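Local coordinates for protein acinetobacter secreted protease CpaA (PDB 6O38) that is probably a zinc-dependent metalloprotease exported by the type II secretion system with the help of its chaperone CpaB, at residues G457-N463 with M482-I488; L378-E384 with G422-K427. All blocks are in the same frame, centred on the assembly; numbering follows the deposited sequence.

Interaction 1 of 2, residues G457-N463 with M482-I488; sequences GVYYQGN and MIGANDI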
loop_
_atom_site.group_PDB
_atom_site.type_symbol
_atom_site.label_atom_id
_atom_site.label_comp_id
_atom_site.label_asym_id
_atom_site.label_seq_id
_atom_site.Cartn_x
_atom_site.Cartn_y
_atom_site.Cartn_z
ATOM N N GLY A 457 23.899 14.222 5.535
ATOM C CA GLY A 457 24.298 13.173 4.620
ATOM C C GLY A 457 24.225 13.658 3.190
ATOM O O GLY A 457 23.735 14.753 2.902
ATOM N N VAL A 458 24.726 12.819 2.287
ATOM C CA VAL A 458 24.762 13.115 0.861
ATOM C C VAL A 458 24.237 11.902 0.106
ATOM O O VAL A 458 24.509 10.757 0.485
ATOM C CB VAL A 458 26.188 13.498 0.397
ATOM C CG1 VAL A 458 27.210 12.519 0.945
ATOM C CG2 VAL A 458 26.271 13.573 -1.123
ATOM N N TYR A 459 23.473 12.152 -0.955
ATOM C CA TYR A 459 22.958 11.096 -1.813
ATOM C C TYR A 459 23.188 11.480 -3.268
ATOM O O TYR A 459 22.992 12.636 -3.654
ATOM C CB TYR A 459 21.468 10.846 -1.558
ATOM C CG TYR A 459 20.983 9.517 -2.082
ATOM C CD1 TYR A 459 20.520 9.390 -3.382
ATOM C CD2 TYR A 459 20.999 8.385 -1.278
ATOM C CE1 TYR A 459 20.080 8.178 -3.866
ATOM C CE2 TYR A 459 20.561 7.165 -1.754
ATOM C CZ TYR A 459 20.102 7.067 -3.049
ATOM O OH TYR A 459 19.663 5.854 -3.529
ATOM N N TYR A 460 23.605 10.503 -4.070
ATOM C CA TYR A 460 24.070 10.739 -5.430
ATOM C C TYR A 460 23.221 9.952 -6.417
ATOM O O TYR A 460 22.983 8.755 -6.224
ATOM C CB TYR A 460 25.545 10.354 -5.572
ATOM C CG TYR A 460 26.094 10.502 -6.973
ATOM C CD1 TYR A 460 26.236 11.753 -7.556
ATOM C CD2 TYR A 460 26.481 9.388 -7.708
ATOM C CE1 TYR A 460 26.742 11.892 -8.835
ATOM C CE2 TYR A 460 26.987 9.518 -8.986
ATOM C CZ TYR A 460 27.116 10.771 -9.544
ATOM O OH TYR A 460 27.621 10.903 -10.818
ATOM N N GLN A 461 22.766 10.628 -7.470
ATOM C CA GLN A 461 22.004 10.015 -8.552
ATOM C C GLN A 461 22.829 10.136 -9.828
ATOM O O GLN A 461 22.973 11.234 -10.376
ATOM C CB GLN A 461 20.639 10.685 -8.705
ATOM C CG GLN A 461 19.866 10.277 -9.948
ATOM C CD GLN A 461 18.466 10.861 -9.974
ATOM O OE1 GLN A 461 17.509 10.229 -9.528
ATOM N NE2 GLN A 461 18.341 12.078 -10.493
ATOM N N GLY A 462 23.370 9.011 -10.299
ATOM C CA GLY A 462 24.290 9.011 -11.419
ATOM C C GLY A 462 23.847 8.058 -12.517
ATOM O O GLY A 462 22.823 7.380 -12.408
ATOM N N ASN A 463 24.645 8.036 -13.585
ATOM C CA ASN A 463 24.395 7.172 -14.734
ATOM C C ASN A 463 25.547 6.207 -14.990
ATOM O O ASN A 463 25.557 5.524 -16.022
ATOM C CB ASN A 463 24.121 8.021 -15.981
ATOM C CG ASN A 463 23.479 7.226 -17.105
ATOM O OD1 ASN A 463 22.609 6.388 -16.868
ATOM N ND2 ASN A 463 23.912 7.482 -18.334
HETATM N N MSE A 482 28.735 8.707 5.421
HETATM C CA MSE A 482 27.311 8.946 5.227
HETATM C C MSE A 482 27.022 9.367 3.791
HETATM O O MSE A 482 26.855 10.552 3.503
HETATM C CB MSE A 482 26.808 10.010 6.206
HETATM C CG MSE A 482 25.296 10.134 6.263
HETATM SE SE MSE A 482 24.438 8.515 6.924
HETATM C CE MSE A 482 22.588 8.960 6.495
ATOM N N ILE A 483 26.969 8.390 2.888
ATOM C CA ILE A 483 26.727 8.656 1.473
ATOM C C ILE A 483 26.031 7.446 0.862
ATOM O O ILE A 483 26.324 6.299 1.213
ATOM C CB ILE A 483 28.041 8.996 0.733
ATOM C CG1 ILE A 483 27.767 9.346 -0.732
ATOM C CG2 ILE A 483 29.041 7.853 0.842
ATOM C CD1 ILE A 483 28.980 9.862 -1.473
ATOM N N GLY A 484 25.093 7.713 -0.045
ATOM C CA GLY A 484 24.396 6.657 -0.752
ATOM C C GLY A 484 24.196 7.046 -2.203
ATOM O O GLY A 484 24.236 8.226 -2.562
ATOM N N ALA A 485 23.992 6.032 -3.042
ATOM C CA ALA A 485 23.881 6.280 -4.471
ATOM C C ALA A 485 23.052 5.194 -5.142
ATOM O O ALA A 485 23.045 4.038 -4.712
ATOM C CB ALA A 485 25.263 6.364 -5.131
ATOM N N ASN A 486 22.349 5.590 -6.203
ATOM C CA ASN A 486 21.725 4.661 -7.133
ATOM C C ASN A 486 21.796 5.261 -8.530
ATOM O O ASN A 486 22.038 6.459 -8.700
ATOM C CB ASN A 486 20.268 4.342 -6.756
ATOM C CG ASN A 486 19.352 5.548 -6.864
ATOM O OD1 ASN A 486 19.049 6.198 -5.868
ATOM N ND2 ASN A 486 18.886 5.836 -8.074
ATOM N N ASP A 487 21.583 4.418 -9.535
ATOM C CA ASP A 487 21.599 4.866 -10.917
ATOM C C ASP A 487 20.167 5.017 -11.430
ATOM O O ASP A 487 19.195 4.913 -10.675
ATOM C CB ASP A 487 22.431 3.906 -11.778
ATOM C CG ASP A 487 21.720 2.590 -12.065
ATOM O OD1 ASP A 487 20.665 2.312 -11.460
ATOM O OD2 ASP A 487 22.228 1.820 -12.908
ATOM N N ILE A 488 20.032 5.264 -12.730
ATOM C CA ILE A 488 18.726 5.306 -13.373
ATOM C C ILE A 488 18.514 4.148 -14.340
ATOM O O ILE A 488 17.359 3.868 -14.696
ATOM C CB ILE A 488 18.499 6.650 -14.094
ATOM C CG1 ILE A 488 19.508 6.825 -15.230
ATOM C CG2 ILE A 488 18.597 7.805 -13.110
ATOM C CD1 ILE A 488 19.264 8.055 -16.075
#

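Interaction 2 of 2, residues L378-E384 with G422-K427; sequences LLVSSPE and GYITYK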
loop_
_atom_site.group_PDB
_atom_site.type_symbol
_atom_site.label_atom_id
_atom_site.label_comp_id
_atom_site.label_asym_id
_atom_site.label_seq_id
_atom_site.Cartn_x
_atom_site.Cartn_y
_atom_site.Cartn_z
ATOM N N LEU A 378 21.949 16.039 1.248
ATOM C CA LEU A 378 22.401 16.751 0.060
ATOM C C LEU A 378 22.174 15.861 -1.154
ATOM O O LEU A 378 22.714 14.752 -1.224
ATOM C CB LEU A 378 23.877 17.134 0.176
ATOM C CG LEU A 378 24.552 17.607 -1.113
ATOM C CD1 LEU A 378 23.899 18.878 -1.635
ATOM C CD2 LEU A 378 26.045 17.812 -0.901
ATOM N N LEU A 379 21.376 16.342 -2.102
ATOM C CA LEU A 379 21.034 15.583 -3.297
ATOM C C LEU A 379 21.955 16.005 -4.434
ATOM O O LEU A 379 21.995 17.185 -4.801
ATOM C CB LEU A 379 19.569 15.797 -3.675
ATOM C CG LEU A 379 18.553 15.503 -2.568
ATOM C CD1 LEU A 379 17.129 15.682 -3.077
ATOM C CD2 LEU A 379 18.755 14.104 -2.004
ATOM N N VAL A 380 22.688 15.044 -4.989
ATOM C CA VAL A 380 23.623 15.284 -6.082
ATOM C C VAL A 380 23.148 14.500 -7.297
ATOM O O VAL A 380 22.941 13.284 -7.214
ATOM C CB VAL A 380 25.060 14.882 -5.701
ATOM C CG1 VAL A 380 26.031 15.284 -6.800
ATOM C CG2 VAL A 380 25.454 15.511 -4.374
ATOM N N SER A 381 22.973 15.196 -8.417
ATOM C CA SER A 381 22.534 14.588 -9.665
ATOM C C SER A 381 23.611 14.772 -10.724
ATOM O O SER A 381 24.103 15.886 -10.926
ATOM C CB SER A 381 21.213 15.193 -10.143
ATOM O OG SER A 381 20.535 14.308 -11.015
ATOM N N SER A 382 23.973 13.681 -11.390
ATOM C CA SER A 382 24.997 13.742 -12.421
ATOM C C SER A 382 24.469 14.484 -13.648
ATOM O O SER A 382 23.290 14.356 -13.992
ATOM C CB SER A 382 25.442 12.334 -12.816
ATOM O OG SER A 382 26.372 12.372 -13.885
ATOM N N PRO A 383 25.310 15.278 -14.316
ATOM C CA PRO A 383 24.879 15.896 -15.581
ATOM C C PRO A 383 24.448 14.883 -16.625
ATOM O O PRO A 383 23.585 15.194 -17.458
ATOM C CB PRO A 383 26.121 16.679 -16.032
ATOM C CG PRO A 383 26.914 16.896 -14.787
ATOM C CD PRO A 383 26.666 15.697 -13.924
ATOM N N GLU A 384 25.030 13.681 -16.616
ATOM C CA GLU A 384 24.572 12.627 -17.515
ATOM C C GLU A 384 23.108 12.287 -17.263
ATOM O O GLU A 384 22.351 12.028 -18.206
ATOM C CB GLU A 384 25.450 11.384 -17.365
ATOM C CG GLU A 384 26.805 11.498 -18.046
ATOM C CD GLU A 384 27.661 10.260 -17.857
ATOM O OE1 GLU A 384 27.404 9.497 -16.902
ATOM O OE2 GLU A 384 28.587 10.046 -18.669
ATOM N N GLY A 422 19.617 20.831 -0.017
ATOM C CA GLY A 422 20.374 21.318 -1.151
ATOM C C GLY A 422 20.350 20.366 -2.329
ATOM O O GLY A 422 20.272 19.147 -2.148
ATOM N N TYR A 423 20.415 20.912 -3.540
ATOM C CA TYR A 423 20.429 20.111 -4.758
ATOM C C TYR A 423 21.475 20.685 -5.699
ATOM O O TYR A 423 21.373 21.846 -6.107
ATOM C CB TYR A 423 19.049 20.095 -5.427
ATOM C CG TYR A 423 19.010 19.376 -6.758
ATOM C CD1 TYR A 423 18.771 18.009 -6.823
ATOM C CD2 TYR A 423 19.203 20.064 -7.949
ATOM C CE1 TYR A 423 18.731 17.348 -8.038
ATOM C CE2 TYR A 423 19.168 19.413 -9.166
ATOM C CZ TYR A 423 18.931 18.056 -9.205
ATOM O OH TYR A 423 18.892 17.407 -10.418
ATOM N N ILE A 424 22.479 19.880 -6.040
ATOM C CA ILE A 424 23.576 20.317 -6.892
ATOM C C ILE A 424 23.693 19.365 -8.072
ATOM O O ILE A 424 23.421 18.164 -7.961
ATOM C CB ILE A 424 24.920 20.409 -6.132
ATOM C CG1 ILE A 424 25.374 19.027 -5.655
ATOM C CG2 ILE A 424 24.809 21.378 -4.968
ATOM C CD1 ILE A 424 26.759 19.019 -5.044
ATOM N N THR A 425 24.090 19.916 -9.215
ATOM C CA THR A 425 24.373 19.136 -10.411
ATOM C C THR A 425 25.881 18.965 -10.526
ATOM O O THR A 425 26.613 19.953 -10.647
ATOM C CB THR A 425 23.811 19.818 -11.659
ATOM O OG1 THR A 425 22.387 19.661 -11.693
ATOM C CG2 THR A 425 24.422 19.216 -12.918
ATOM N N TYR A 426 26.342 17.717 -10.485
ATOM C CA TYR A 426 27.772 17.450 -10.446
ATOM C C TYR A 426 28.025 15.984 -10.764
ATOM O O TYR A 426 27.245 15.114 -10.368
ATOM C CB TYR A 426 28.362 17.800 -9.076
ATOM C CG TYR A 426 29.839 17.518 -8.963
ATOM C CD1 TYR A 426 30.774 18.361 -9.548
ATOM C CD2 TYR A 426 30.299 16.400 -8.281
ATOM C CE1 TYR A 426 32.127 18.102 -9.451
ATOM C CE2 TYR A 426 31.645 16.134 -8.180
ATOM C CZ TYR A 426 32.557 16.987 -8.765
ATOM O OH TYR A 426 33.903 16.721 -8.663
ATOM N N LYS A 427 29.116 15.725 -11.479
ATOM C CA LYS A 427 29.547 14.374 -11.817
ATOM C C LYS A 427 30.710 13.982 -10.914
ATOM O O LYS A 427 31.783 14.592 -10.978
ATOM C CB LYS A 427 29.954 14.288 -13.288
ATOM C CG LYS A 427 30.794 13.069 -13.645
ATOM C CD LYS A 427 29.932 11.877 -14.022
ATOM C CE LYS A 427 30.786 10.716 -14.509
ATOM N NZ LYS A 427 31.365 9.935 -13.382
#

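Interaction 1 of 2, residues G457-N463 with M482-I488
Strands 457-462 and 483-487 are parallel neighbours in the sheet of the reprolysin-like catalytic domain, where, as in other metzincins, the sheet backs onto the helix of the HExxH zinc motif. Their axes come within 4.6 Å, their directions differing by 16°, and V458 to Q461 stand level with I483 to N486. The backbone bonds go to and fro: G484 N donates to V458 O, Y460 N to G484 O at 2.8 Å, N486 N to Y460 O, and G462 N to N486 O.

On the face carrying Y459 and N486, the tyrosine ring lies over the bare backbone of G484, with G484 O 3.4 Å above the ring plane and displaced toward the rim. CG of Y459 is anti to the backbone N (chi1 -162°), which swings the ring across onto the neighbouring strand and brings OH to N486. Y459 also touches the zinc-binding HExxH motif and M398 of helix 391-411, its side chain about 10 Å from the bound zinc.

The face of V458, I483, Y460 and A485 is mostly apolar. V458 and I483 point the same way side by side, CG1 of V458 meeting CB of I483 at 3.6 Å, and Y460 CB rests 4.0 Å from A485 CB; L433 and I437 of helix 433-439 pack against this side.

N486 uses both ends of its amide. Its OD1 lies in the plane of the Y459 ring, at the edge, and accepts from OH, although the modelled 2.4 Å is doubtful at this resolution; its ND2 donates to D487 O at 2.8 Å, with that oxygen in the amide plane.

Interaction 2 of 2, residues L378-E384 with G422-K427
The Y423 ring leans obliquely along strand 378-381, its CD1 3.9 Å from L379 CB and its outer end beside S381 CB. A394 and K395 of helix 391-411 also touch this ring. The second aromatic, Y426, reaches strand 378-381 through its CB, 4.1 Å from V380 CG1; its side chain touches T445 and V446 of helix 444-452, and its OH is hydrogen-bonded to D443.

V380 and I424 share the face on Y426's side, lying alongside one another and pointing the same way. I424 holds CG1 between its backbone N and carbonyl carbon (chi1 65°), which carries that branch over to V380 CG2 at 3.7 Å. L378 CD1 extends the same apolar row toward I424 CG2, and both side chains touch E449 of helix 444-452.

Strands 378-381 and 422-425 are the parallel pair of a beta-alpha-beta unit, as in the metzincin fold: the chain leaves strand 367-381, passes through helices 383-389 and 391-411, and returns as strand 416-425. Four nearly straight backbone bonds zip the pair. L379 N donates to G422 O, I424 N to L379 O, S381 N to I424 O, each at 3.0 Å, and Y426 N to S381 O at 2.9 Å.

Beyond S381 the first strand turns into helix 383-389, with S382 as N-cap: its OG accepts a weak bond from E384 N. P383 lays CD against K427 CB at 3.6 Å, and its ring crosses the T425 side chain at a slant, CG nearest CG2. The T425 hydroxyl is hydrogen-bonded to N386, while K427 NZ makes a salt bridge with E464; E384 OE1 lies 5.3 Å from that NZ, too far for contact.

Strands 367-381 and 457-462 are parallel neighbours, so interactions 1 and 2 share one sheet, their centres about 9 Å apart. Backbone joins them, with Y459 N to L378 O and Q461 N to V380 O probable hydrogen bonds, while Y460 packs against S382 and Y426. Interaction 1 is almost wholly buried and has Y459 about 10 Å from the zinc; besides its ladder it has a tyrosine-asparagine bond between side chains. Interaction 2 reaches the surface through P383, E384 and T425, and its side chains meet mostly by apolar packing, their polar ends turning to partners such as N386, D443 and E464. Helix 391-411 touches both contacts, whereas the opposite sheet face meets helix 433-439 in interaction 1 and helix 444-452 in interaction 2.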